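PDB 3IV6: putative Zn-dependent Alcohol Dehydrogenase from Rhodobacter sphaeroides, which binds S-adenosylmethionine in a Rossmann-like fold of the class I methyltransferase type and, despite its name, is probably a methyltransferase of unknown substrate. Local coordinates for residues A50-S55 against V114-L119; D98-I103 against A128-L133; G134-V139 against Y254-R259. One frame throughout, in Å; residues are numbered along the deposited sequence.

Contact 1: A50-S55 against V114-L119. With SAM (S-adenosylmethionine), chain E.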
loop_
_atom_site.group_PDB
_atom_site.type_symbol
_atom_site.label_atom_id
_atom_site.label_comp_id
_atom_site.label_asym_id
_atom_site.label_seq_id
_atom_site.Cartn_x
_atom_site.Cartn_y
_atom_site.Cartn_z
ATOM N N ALA A 50 9.636 5.038 9.172
ATOM C CA ALA A 50 8.320 4.419 9.358
ATOM C C ALA A 50 7.978 3.646 8.110
ATOM O O ALA A 50 7.956 4.222 7.022
ATOM C CB ALA A 50 7.293 5.471 9.573
ATOM N N VAL A 51 7.713 2.352 8.259
ATOM C CA VAL A 51 7.107 1.567 7.190
ATOM C C VAL A 51 5.607 1.400 7.411
ATOM O O VAL A 51 5.177 0.831 8.413
ATOM C CB VAL A 51 7.757 0.176 7.074
ATOM C CG1 VAL A 51 7.204 -0.568 5.868
ATOM C CG2 VAL A 51 9.269 0.303 6.983
ATOM N N ILE A 52 4.816 1.902 6.468
ATOM C CA ILE A 52 3.393 1.591 6.416
ATOM C C ILE A 52 3.139 0.295 5.653
ATOM O O ILE A 52 3.493 0.175 4.480
ATOM C CB ILE A 52 2.590 2.729 5.759
ATOM C CG1 ILE A 52 3.120 4.089 6.216
ATOM C CG2 ILE A 52 1.110 2.592 6.083
ATOM C CD1 ILE A 52 3.155 4.257 7.720
ATOM N N GLY A 53 2.523 -0.671 6.325
ATOM C CA GLY A 53 2.310 -1.985 5.749
ATOM C C GLY A 53 3.180 -3.049 6.389
ATOM O O GLY A 53 4.311 -3.280 5.963
ATOM N N ALA A 54 2.650 -3.698 7.421
ATOM C CA ALA A 54 3.392 -4.722 8.146
ATOM C C ALA A 54 3.626 -5.953 7.277
ATOM O O ALA A 54 4.288 -6.903 7.694
ATOM C CB ALA A 54 2.660 -5.104 9.423
ATOM N N SER A 55 3.079 -5.929 6.066
ATOM C CA SER A 55 3.198 -7.057 5.149
ATOM C C SER A 55 4.565 -7.077 4.473
ATOM O O SER A 55 5.025 -8.121 4.012
ATOM C CB SER A 55 2.091 -7.009 4.095
ATOM O OG SER A 55 2.313 -5.959 3.169
ATOM N N VAL A 114 9.330 7.969 5.532
ATOM C CA VAL A 114 8.171 7.086 5.519
ATOM C C VAL A 114 8.221 6.312 4.218
ATOM O O VAL A 114 8.236 6.895 3.125
ATOM C CB VAL A 114 6.845 7.862 5.628
ATOM C CG1 VAL A 114 5.661 7.035 5.054
ATOM C CG2 VAL A 114 6.573 8.275 7.067
ATOM N N LEU A 115 8.295 4.997 4.338
ATOM C CA LEU A 115 8.295 4.105 3.174
ATOM C C LEU A 115 6.987 3.279 3.051
ATOM O O LEU A 115 6.404 2.847 4.052
ATOM C CB LEU A 115 9.503 3.165 3.228
ATOM C CG LEU A 115 10.785 3.738 3.819
ATOM C CD1 LEU A 115 11.809 2.648 3.985
ATOM C CD2 LEU A 115 11.331 4.900 3.016
ATOM N N ASN A 116 6.513 3.091 1.822
ATOM C CA ASN A 116 5.550 2.019 1.554
ATOM C C ASN A 116 5.577 1.537 0.113
ATOM O O ASN A 116 5.831 2.332 -0.812
ATOM C CB ASN A 116 4.131 2.409 1.987
ATOM C CG ASN A 116 3.687 3.765 1.434
ATOM O OD1 ASN A 116 3.822 4.791 2.099
ATOM N ND2 ASN A 116 3.112 3.759 0.238
ATOM N N ASP A 117 5.352 0.235 -0.067
ATOM C CA ASP A 117 5.370 -0.377 -1.391
ATOM C C ASP A 117 3.984 -0.761 -1.887
ATOM O O ASP A 117 3.427 -1.757 -1.435
ATOM C CB ASP A 117 6.250 -1.624 -1.405
ATOM C CG ASP A 117 6.333 -2.269 -2.800
ATOM O OD1 ASP A 117 6.370 -1.539 -3.824
ATOM O OD2 ASP A 117 6.388 -3.511 -2.871
ATOM N N ARG A 118 3.450 0.016 -2.826
ATOM C CA ARG A 118 2.196 -0.310 -3.502
ATOM C C ARG A 118 0.978 -0.310 -2.566
ATOM O O ARG A 118 -0.027 -1.006 -2.788
ATOM C CB ARG A 118 2.342 -1.614 -4.271
ATOM C CG ARG A 118 3.075 -1.436 -5.593
ATOM C CD ARG A 118 3.413 -2.767 -6.277
ATOM N NE ARG A 118 4.572 -3.471 -5.736
ATOM C CZ ARG A 118 4.948 -4.692 -6.142
ATOM N NH1 ARG A 118 4.238 -5.299 -7.073
ATOM N NH2 ARG A 118 6.017 -5.322 -5.626
ATOM N N LEU A 119 1.062 0.519 -1.535
ATOM C CA LEU A 119 0.005 0.658 -0.547
ATOM C C LEU A 119 -1.102 1.546 -1.101
ATOM O O LEU A 119 -2.258 1.409 -0.770
ATOM C CB LEU A 119 0.596 1.311 0.687
ATOM C CG LEU A 119 -0.400 1.850 1.685
ATOM C CD1 LEU A 119 -1.230 0.694 2.238
ATOM C CD2 LEU A 119 0.320 2.620 2.778
HETATM N N SAM E . 1.514 -5.777 0.612
HETATM C CA SAM E . 2.259 -5.339 -0.554
HETATM C C SAM E . 3.742 -5.267 -0.259
HETATM O O SAM E . 4.232 -5.533 0.847
HETATM O OXT SAM E . 4.448 -4.953 -1.190
HETATM C CB SAM E . 1.709 -4.028 -1.104
HETATM C CG SAM E . 0.360 -3.580 -0.527
HETATM S SD SAM E . 0.389 -2.736 1.087
HETATM C CE SAM E . 2.125 -2.864 1.603
HETATM C "C5'" SAM E . -0.577 -3.855 2.163
HETATM C "C4'" SAM E . -0.315 -3.820 3.664
HETATM O "O4'" SAM E . -0.680 -2.553 4.184
HETATM C "C3'" SAM E . -1.153 -4.825 4.434
HETATM O "O3'" SAM E . -0.349 -5.296 5.491
HETATM C "C2'" SAM E . -2.275 -4.010 5.041
HETATM O "O2'" SAM E . -2.657 -4.503 6.308
HETATM C "C1'" SAM E . -1.662 -2.629 5.190
HETATM N N9 SAM E . -2.656 -1.569 4.978
HETATM C C8 SAM E . -3.556 -1.495 3.947
HETATM N N7 SAM E . -4.321 -0.383 4.113
HETATM C C5 SAM E . -3.927 0.271 5.241
HETATM C C6 SAM E . -4.369 1.454 5.864
HETATM N N6 SAM E . -5.371 2.193 5.381
HETATM N N1 SAM E . -3.758 1.844 7.030
HETATM C C2 SAM E . -2.742 1.061 7.564
HETATM N N3 SAM E . -2.291 -0.087 6.958
HETATM C C4 SAM E . -2.879 -0.482 5.805
HETATM O O HOH W 1 4.781 -1.110 2.623
#

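Contact 2: D98-I103 against A128-L133. With SAM (S-adenosylmethionine), chain E.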
loop_
_atom_site.group_PDB
_atom_site.type_symbol
_atom_site.label_atom_id
_atom_site.label_comp_id
_atom_site.label_asym_id
_atom_site.label_seq_id
_atom_site.Cartn_x
_atom_site.Cartn_y
_atom_site.Cartn_z
ATOM N N ASP A 98 -4.145 3.432 11.191
ATOM C CA ASP A 98 -4.744 3.502 9.878
ATOM C C ASP A 98 -4.299 4.774 9.144
ATOM O O ASP A 98 -4.806 5.858 9.408
ATOM C CB ASP A 98 -6.247 3.445 9.992
ATOM C CG ASP A 98 -6.955 3.661 8.653
ATOM O OD1 ASP A 98 -6.309 4.084 7.671
ATOM O OD2 ASP A 98 -8.185 3.425 8.590
ATOM N N ILE A 99 -3.375 4.631 8.202
ATOM C CA ILE A 99 -2.834 5.790 7.536
ATOM C C ILE A 99 -3.841 6.729 6.867
ATOM O O ILE A 99 -3.489 7.854 6.545
ATOM C CB ILE A 99 -1.728 5.414 6.531
ATOM C CG1 ILE A 99 -0.830 6.630 6.238
ATOM C CG2 ILE A 99 -2.320 4.824 5.281
ATOM C CD1 ILE A 99 0.285 6.818 7.247
ATOM N N THR A 100 -5.084 6.306 6.659
ATOM C CA THR A 100 -6.108 7.221 6.109
ATOM C C THR A 100 -6.886 7.961 7.208
ATOM O O THR A 100 -7.748 8.802 6.937
ATOM C CB THR A 100 -7.132 6.497 5.239
ATOM O OG1 THR A 100 -7.946 5.692 6.087
ATOM C CG2 THR A 100 -6.442 5.620 4.188
ATOM N N ALA A 101 -6.593 7.598 8.449
ATOM C CA ALA A 101 -7.140 8.275 9.602
ATOM C C ALA A 101 -6.173 9.394 9.996
ATOM O O ALA A 101 -4.994 9.396 9.606
ATOM C CB ALA A 101 -7.311 7.300 10.745
ATOM N N GLU A 102 -6.677 10.346 10.770
ATOM C CA GLU A 102 -5.847 11.463 11.139
ATOM C C GLU A 102 -4.748 10.982 12.076
ATOM O O GLU A 102 -4.996 10.212 13.001
ATOM C CB GLU A 102 -6.651 12.622 11.737
ATOM C CG GLU A 102 -5.857 13.915 11.724
ATOM C CD GLU A 102 -6.626 15.088 12.273
ATOM O OE1 GLU A 102 -7.810 14.908 12.650
ATOM O OE2 GLU A 102 -6.040 16.192 12.325
ATOM N N ILE A 103 -3.534 11.448 11.813
ATOM C CA ILE A 103 -2.379 11.053 12.599
ATOM C C ILE A 103 -2.421 11.539 14.086
ATOM O O ILE A 103 -2.740 12.697 14.377
ATOM C CB ILE A 103 -1.116 11.510 11.856
ATOM C CG1 ILE A 103 -1.115 10.860 10.479
ATOM C CG2 ILE A 103 0.162 11.180 12.645
ATOM C CD1 ILE A 103 -1.255 9.343 10.527
ATOM N N ALA A 128 -6.599 7.588 -0.911
ATOM C CA ALA A 128 -5.195 7.863 -1.190
ATOM C C ALA A 128 -4.794 9.296 -0.862
ATOM O O ALA A 128 -3.681 9.528 -0.372
ATOM C CB ALA A 128 -4.813 7.501 -2.636
ATOM N N ARG A 129 -5.677 10.259 -1.116
ATOM C CA ARG A 129 -5.387 11.647 -0.723
ATOM C C ARG A 129 -5.159 11.730 0.789
ATOM O O ARG A 129 -4.111 12.150 1.231
ATOM C CB ARG A 129 -6.487 12.623 -1.160
ATOM C CG ARG A 129 -6.622 12.777 -2.632
ATOM C CD ARG A 129 -7.894 13.460 -2.951
ATOM N NE ARG A 129 -8.162 13.503 -4.388
ATOM C CZ ARG A 129 -9.378 13.642 -4.907
ATOM N NH1 ARG A 129 -10.432 13.751 -4.093
ATOM N NH2 ARG A 129 -9.549 13.659 -6.226
ATOM N N ARG A 130 -6.133 11.290 1.581
ATOM C CA ARG A 130 -5.952 11.229 3.030
ATOM C C ARG A 130 -4.650 10.510 3.462
ATOM O O ARG A 130 -3.944 10.958 4.368
ATOM C CB ARG A 130 -7.188 10.603 3.689
ATOM C CG ARG A 130 -8.354 11.563 3.826
ATOM C CD ARG A 130 -9.454 10.986 4.705
ATOM N NE ARG A 130 -10.218 9.963 3.995
ATOM C CZ ARG A 130 -10.348 8.697 4.383
ATOM N NH1 ARG A 130 -9.777 8.255 5.506
ATOM N NH2 ARG A 130 -11.070 7.878 3.638
ATOM N N ALA A 131 -4.347 9.388 2.822
ATOM C CA ALA A 131 -3.126 8.659 3.133
ATOM C C ALA A 131 -1.876 9.521 2.945
ATOM O O ALA A 131 -1.059 9.617 3.853
ATOM C CB ALA A 131 -3.026 7.388 2.302
ATOM N N CYS A 132 -1.736 10.149 1.781
ATOM C CA CYS A 132 -0.535 10.942 1.483
ATOM C C CYS A 132 -0.326 12.030 2.505
ATOM O O CYS A 132 0.761 12.166 3.021
ATOM C CB CYS A 132 -0.553 11.492 0.041
ATOM S SG CYS A 132 -0.450 10.097 -1.153
ATOM N N LEU A 133 -1.381 12.779 2.819
ATOM C CA LEU A 133 -1.405 13.683 3.980
ATOM C C LEU A 133 -0.869 13.022 5.282
ATOM O O LEU A 133 -0.022 13.579 5.962
ATOM C CB LEU A 133 -2.818 14.240 4.188
ATOM C CG LEU A 133 -2.994 15.530 5.003
ATOM C CD1 LEU A 133 -1.969 16.600 4.623
ATOM C CD2 LEU A 133 -4.386 16.073 4.824
HETATM N N SAM E . 1.514 -5.777 0.612
HETATM C CA SAM E . 2.259 -5.339 -0.554
HETATM C C SAM E . 3.742 -5.267 -0.259
HETATM O O SAM E . 4.232 -5.533 0.847
HETATM O OXT SAM E . 4.448 -4.953 -1.190
HETATM C CB SAM E . 1.709 -4.028 -1.104
HETATM C CG SAM E . 0.360 -3.580 -0.527
HETATM S SD SAM E . 0.389 -2.736 1.087
HETATM C CE SAM E . 2.125 -2.864 1.603
HETATM C "C5'" SAM E . -0.577 -3.855 2.163
HETATM C "C4'" SAM E . -0.315 -3.820 3.664
HETATM O "O4'" SAM E . -0.680 -2.553 4.184
HETATM C "C3'" SAM E . -1.153 -4.825 4.434
HETATM O "O3'" SAM E . -0.349 -5.296 5.491
HETATM C "C2'" SAM E . -2.275 -4.010 5.041
HETATM O "O2'" SAM E . -2.657 -4.503 6.308
HETATM C "C1'" SAM E . -1.662 -2.629 5.190
HETATM N N9 SAM E . -2.656 -1.569 4.978
HETATM C C8 SAM E . -3.556 -1.495 3.947
HETATM N N7 SAM E . -4.321 -0.383 4.113
HETATM C C5 SAM E . -3.927 0.271 5.241
HETATM C C6 SAM E . -4.369 1.454 5.864
HETATM N N6 SAM E . -5.371 2.193 5.381
HETATM N N1 SAM E . -3.758 1.844 7.030
HETATM C C2 SAM E . -2.742 1.061 7.564
HETATM N N3 SAM E . -2.291 -0.087 6.958
HETATM C C4 SAM E . -2.879 -0.482 5.805
#

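Contact 3: G134-V139 against Y254-R259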
loop_
_atom_site.group_PDB
_atom_site.type_symbol
_atom_site.label_atom_id
_atom_site.label_comp_id
_atom_site.label_asym_id
_atom_site.label_seq_id
_atom_site.Cartn_x
_atom_site.Cartn_y
_atom_site.Cartn_z
ATOM N N GLY A 134 -1.351 11.828 5.606
ATOM C CA GLY A 134 -0.835 11.105 6.734
ATOM C C GLY A 134 0.663 10.835 6.658
ATOM O O GLY A 134 1.370 10.910 7.657
HETATM N N MSE A 135 1.169 10.477 5.491
HETATM C CA MSE A 135 2.582 10.167 5.382
HETATM C C MSE A 135 3.410 11.448 5.609
HETATM O O MSE A 135 4.456 11.452 6.290
HETATM C CB MSE A 135 2.884 9.571 4.018
HETATM C CG MSE A 135 2.197 8.265 3.705
HETATM SE SE MSE A 135 2.313 7.728 1.805
HETATM C CE MSE A 135 0.789 6.512 1.732
ATOM N N LEU A 136 2.920 12.529 5.026
ATOM C CA LEU A 136 3.527 13.837 5.156
ATOM C C LEU A 136 3.487 14.321 6.602
ATOM O O LEU A 136 4.433 14.918 7.122
ATOM C CB LEU A 136 2.774 14.804 4.244
ATOM C CG LEU A 136 3.254 14.696 2.796
ATOM C CD1 LEU A 136 2.472 15.612 1.904
ATOM C CD2 LEU A 136 4.730 15.003 2.766
ATOM N N SER A 137 2.374 14.039 7.250
ATOM C CA SER A 137 2.195 14.373 8.638
ATOM C C SER A 137 3.213 13.641 9.515
ATOM O O SER A 137 3.735 14.216 10.464
ATOM C CB SER A 137 0.772 14.034 9.048
ATOM O OG SER A 137 0.567 14.273 10.417
ATOM N N LEU A 138 3.482 12.382 9.188
ATOM C CA LEU A 138 4.441 11.582 9.943
ATOM C C LEU A 138 5.848 12.157 9.829
ATOM O O LEU A 138 6.572 12.256 10.820
ATOM C CB LEU A 138 4.425 10.131 9.461
ATOM C CG LEU A 138 3.169 9.320 9.791
ATOM C CD1 LEU A 138 3.275 7.911 9.227
ATOM C CD2 LEU A 138 2.932 9.285 11.293
ATOM N N VAL A 139 6.231 12.535 8.613
ATOM C CA VAL A 139 7.628 12.814 8.302
ATOM C C VAL A 139 8.000 14.247 8.671
ATOM O O VAL A 139 9.179 14.597 8.727
ATOM C CB VAL A 139 7.931 12.583 6.810
ATOM C CG1 VAL A 139 7.709 11.123 6.444
ATOM C CG2 VAL A 139 7.071 13.493 5.947
ATOM N N TYR A 254 7.944 7.015 -5.923
ATOM C CA TYR A 254 7.818 8.475 -5.867
ATOM C C TYR A 254 8.333 8.957 -4.559
ATOM O O TYR A 254 7.866 8.488 -3.515
ATOM C CB TYR A 254 6.353 8.933 -5.928
ATOM C CG TYR A 254 5.684 8.557 -7.192
ATOM C CD1 TYR A 254 5.515 9.492 -8.209
ATOM C CD2 TYR A 254 5.245 7.254 -7.397
ATOM C CE1 TYR A 254 4.903 9.154 -9.398
ATOM C CE2 TYR A 254 4.620 6.888 -8.604
ATOM C CZ TYR A 254 4.458 7.852 -9.608
ATOM O OH TYR A 254 3.876 7.540 -10.811
ATOM N N GLN A 255 9.258 9.915 -4.622
ATOM C CA GLN A 255 9.859 10.515 -3.437
ATOM C C GLN A 255 9.372 11.949 -3.365
ATOM O O GLN A 255 9.526 12.725 -4.310
ATOM C CB GLN A 255 11.384 10.432 -3.517
ATOM C CG GLN A 255 12.121 11.271 -2.480
ATOM C CD GLN A 255 13.611 10.998 -2.486
ATOM O OE1 GLN A 255 14.034 9.850 -2.581
ATOM N NE2 GLN A 255 14.419 12.056 -2.392
ATOM N N PHE A 256 8.741 12.292 -2.256
ATOM C CA PHE A 256 8.143 13.614 -2.100
ATOM C C PHE A 256 8.180 14.125 -0.658
ATOM O O PHE A 256 8.433 13.385 0.302
ATOM C CB PHE A 256 6.705 13.657 -2.665
ATOM C CG PHE A 256 5.715 12.688 -2.005
ATOM C CD1 PHE A 256 4.824 13.137 -1.020
ATOM C CD2 PHE A 256 5.641 11.342 -2.370
ATOM C CE1 PHE A 256 3.873 12.272 -0.416
ATOM C CE2 PHE A 256 4.700 10.482 -1.754
ATOM C CZ PHE A 256 3.821 10.960 -0.798
ATOM N N SER A 257 7.900 15.404 -0.506
ATOM C CA SER A 257 8.038 16.035 0.791
ATOM C C SER A 257 7.279 17.342 0.742
ATOM O O SER A 257 6.834 17.733 -0.342
ATOM C CB SER A 257 9.502 16.322 1.036
ATOM O OG SER A 257 9.950 17.117 -0.027
ATOM N N ARG A 258 7.092 17.985 1.898
ATOM C CA ARG A 258 6.591 19.341 1.913
ATOM C C ARG A 258 7.403 20.091 2.937
ATOM O O ARG A 258 7.474 19.671 4.087
ATOM C CB ARG A 258 5.082 19.425 2.207
ATOM C CG ARG A 258 4.682 18.950 3.568
ATOM C CD ARG A 258 3.635 19.843 4.157
ATOM N NE ARG A 258 2.422 19.108 4.537
ATOM C CZ ARG A 258 2.273 18.402 5.663
ATOM N NH1 ARG A 258 1.108 17.798 5.901
ATOM N NH2 ARG A 258 3.279 18.289 6.543
ATOM N N ARG A 259 8.032 21.186 2.528
ATOM C CA ARG A 259 8.812 21.978 3.478
ATOM C C ARG A 259 8.562 23.454 3.238
ATOM O O ARG A 259 8.044 23.816 2.183
ATOM C CB ARG A 259 10.313 21.651 3.366
ATOM C CG ARG A 259 10.665 20.149 3.339
ATOM C CD ARG A 259 12.178 19.908 3.170
ATOM N NE ARG A 259 12.557 18.504 3.356
ATOM C CZ ARG A 259 12.903 17.663 2.377
ATOM N NH1 ARG A 259 12.926 18.083 1.122
ATOM N NH2 ARG A 259 13.224 16.398 2.648
#

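Contact 1: A50-S55 against V114-L119
Val114 places CG2 against Ala50 CB at 3.8 Å, on the face of the sheet that helix 125-139 covers with Met135, Leu138 and Val139. Its other branch, CG1, meets Ile52 CG1 at 4.1 Å, the two side chains slanting past each other. Leu115 supplies the backbone ladder: its N donates to Ala50 O (2.8 Å, angle at the hydrogen 160°), and its O takes the N-H of Ile52 at 3.0 Å. Its side chain goes to the opposite face, as does that of Val51, and reaches Leu40. This is parallel pairing of two neighbouring strands at the middle of the sheet, their short axes turned by 27°. At Asn116 the direct ladder stops. CB of this residue lies against Ile52 O, while a water donates to Ile52 O and accepts from Asp117 N, carrying the connection on as the chains diverge. Asp117 is paired with its neighbour: Arg118 NE forms a salt bridge with Asp117 OD1 at 3.3 Å, coming from above the carboxylate plane, and Ser147 OG also bonds to that oxygen. Arg118 NH1 has a further partner in Ala28 O. Leu119 closes the segment with CG anti to the backbone N (chi1 165°); CD2 touches Ile52 CG2 at 3.4 Å, and CD1 reaches C8 of the S-adenosylmethionine adenine at 3.6 Å. In the loop after strand 48-52, Ser55 OG accepts from the amino N of S-adenosylmethionine at 2.7 Å. Gly53 passes the ribose and methyl group with backbone angles suited to glycine, and a side chain there would strike the methyl carbon CE. The chemistry thus changes along the strands, from apolar packing to polar groups at their C-terminal ends, where the cofactor sits as in Rossmann-like methyltransferases.

Contact 2: D98-I103 against A128-L133
The guanidinium group of Arg130 has Thr100 O and Ala101 N at its edge, near its plane. NH1 donates to Thr100 O from above the carbonyl plane instead of on a lone pair; the modelled separation of 2.5 Å is doubtfully short. The arginine chain runs past this oxygen at CD, and the bend at chi3 (-75°) then turns the guanidinium group so that NH1 comes back to it. The second flat group, the Asp98 carboxylate, receives two bonds from one face: Thr100 N reaches OD1 at 2.7 Å, closing an Asx turn, and Thr100 OG1 donates to OD1 at 2.8 Å. The threonine is therefore held both by the aspartate and by the arginine, and a type I turn from Asp98 to Ala101 sets the path of the loop. At the edge of the adenine, N6 of S-adenosylmethionine donates to Asp98 OD1 at 3.1 Å, while Ile99 N donates to N1 at 3.0 Å. An acidic or amide side chain and the following backbone N-H commonly read the adenine in this way in class I methyltransferases. Asp98 OD2 is bonded separately to Asn8 ND2. Beside this polar cluster, Ile99 CG2 rests on Ala131 CB at 4.0 Å, and the Ala131 CA-H points almost straight at Ile99 O (3.5 Å). The small side chain of Ala131 is consistent with this close approach of loop to helix. Arg130 NH2 forms a salt bridge with Glu126 one turn earlier, which probably steadies the guanidinium group. The loop, lying between strands 93-96 and 113-117, is thus laid along helix 125-139; Phe123 covers Ile99, Thr100 and Ala131, Leu138 lies on Ile99 further along the helix, and helix 219-226 touches Ala128 and Arg129 through Leu225.

Contact 3: G134-V139 against Y254-R259
Helix 125-139, which covers one face of the seven-stranded sheet, here packs across strand 251-258, the antiparallel strand inserted between 143-149 and 237-244 in the strand order of class I methyltransferases. The short axes cross at -67° and approach to 8.7 Å. Leu136 carries most of the contact. Its CG, anti to its own carbonyl carbon (chi1 -81°), stands at the edge of the Phe256 ring, near the ring plane and 4.1 Å from CE1. One branch of the fork, CD2, comes down on the strand backbone at Ser257 CA, at 4.0 Å. Met135, present as selenomethionine, approaches the same ring obliquely, with SE 4.4 Å from Phe256 CZ, so two successive helix residues meet the outer end of the ring. Val144 of the adjoining strand also touches the ring. Leu136 also meets Arg258, whose chain, bent at chi2 and chi3, swings its guanidinium group back over the leucine: Leu136 CB sits over one face, 3.8 Å from NH1 and offset toward the rim. NH2 lies 3.6 Å from Leu136 O, too long to count as a bond. An alanine here, lacking the guanidinium group, would probably leave the CB side of Leu136 less covered and Leu136 O without a positive charge nearby. Ser257, by contrast, turns its side chain away from the helix, and its OG bonds to Glu240 on strand 237-244. No hydrogen bond joins the helix to the strand within this contact. Its cohesion therefore rests on apolar packing around Leu136 and on the guanidinium face laid over the CB of that leucine, while proximity to Leu136 O near the C-terminal end of the helix would probably favour the arginine's charge.

Helix 125-139 ties the three together: contact 2 uses its middle, contact 3 its C-terminal turns, and contact 1 lies beneath it on the sheet. Contacts 1 and 2 both touch S-adenosylmethionine, contact 1 at the amino-acid part and the C8 end of the adenine, contact 2 at the N1 and N6 side, and meet where Ile52 CD1 packs on Ile99 CD1 at 3.9 Å. Contacts 1 and 3 join through Val114 CG2 and Leu138 CB, 3.7 Å apart. Between contacts 2 and 3, Ile99 CD1 also reaches Leu138 CD1 at 3.7 Å, making Ile99 a bridge from cofactor to helix. Contact 3 is the remote one: the Met135 side chain stays about 8 Å from S-adenosylmethionine.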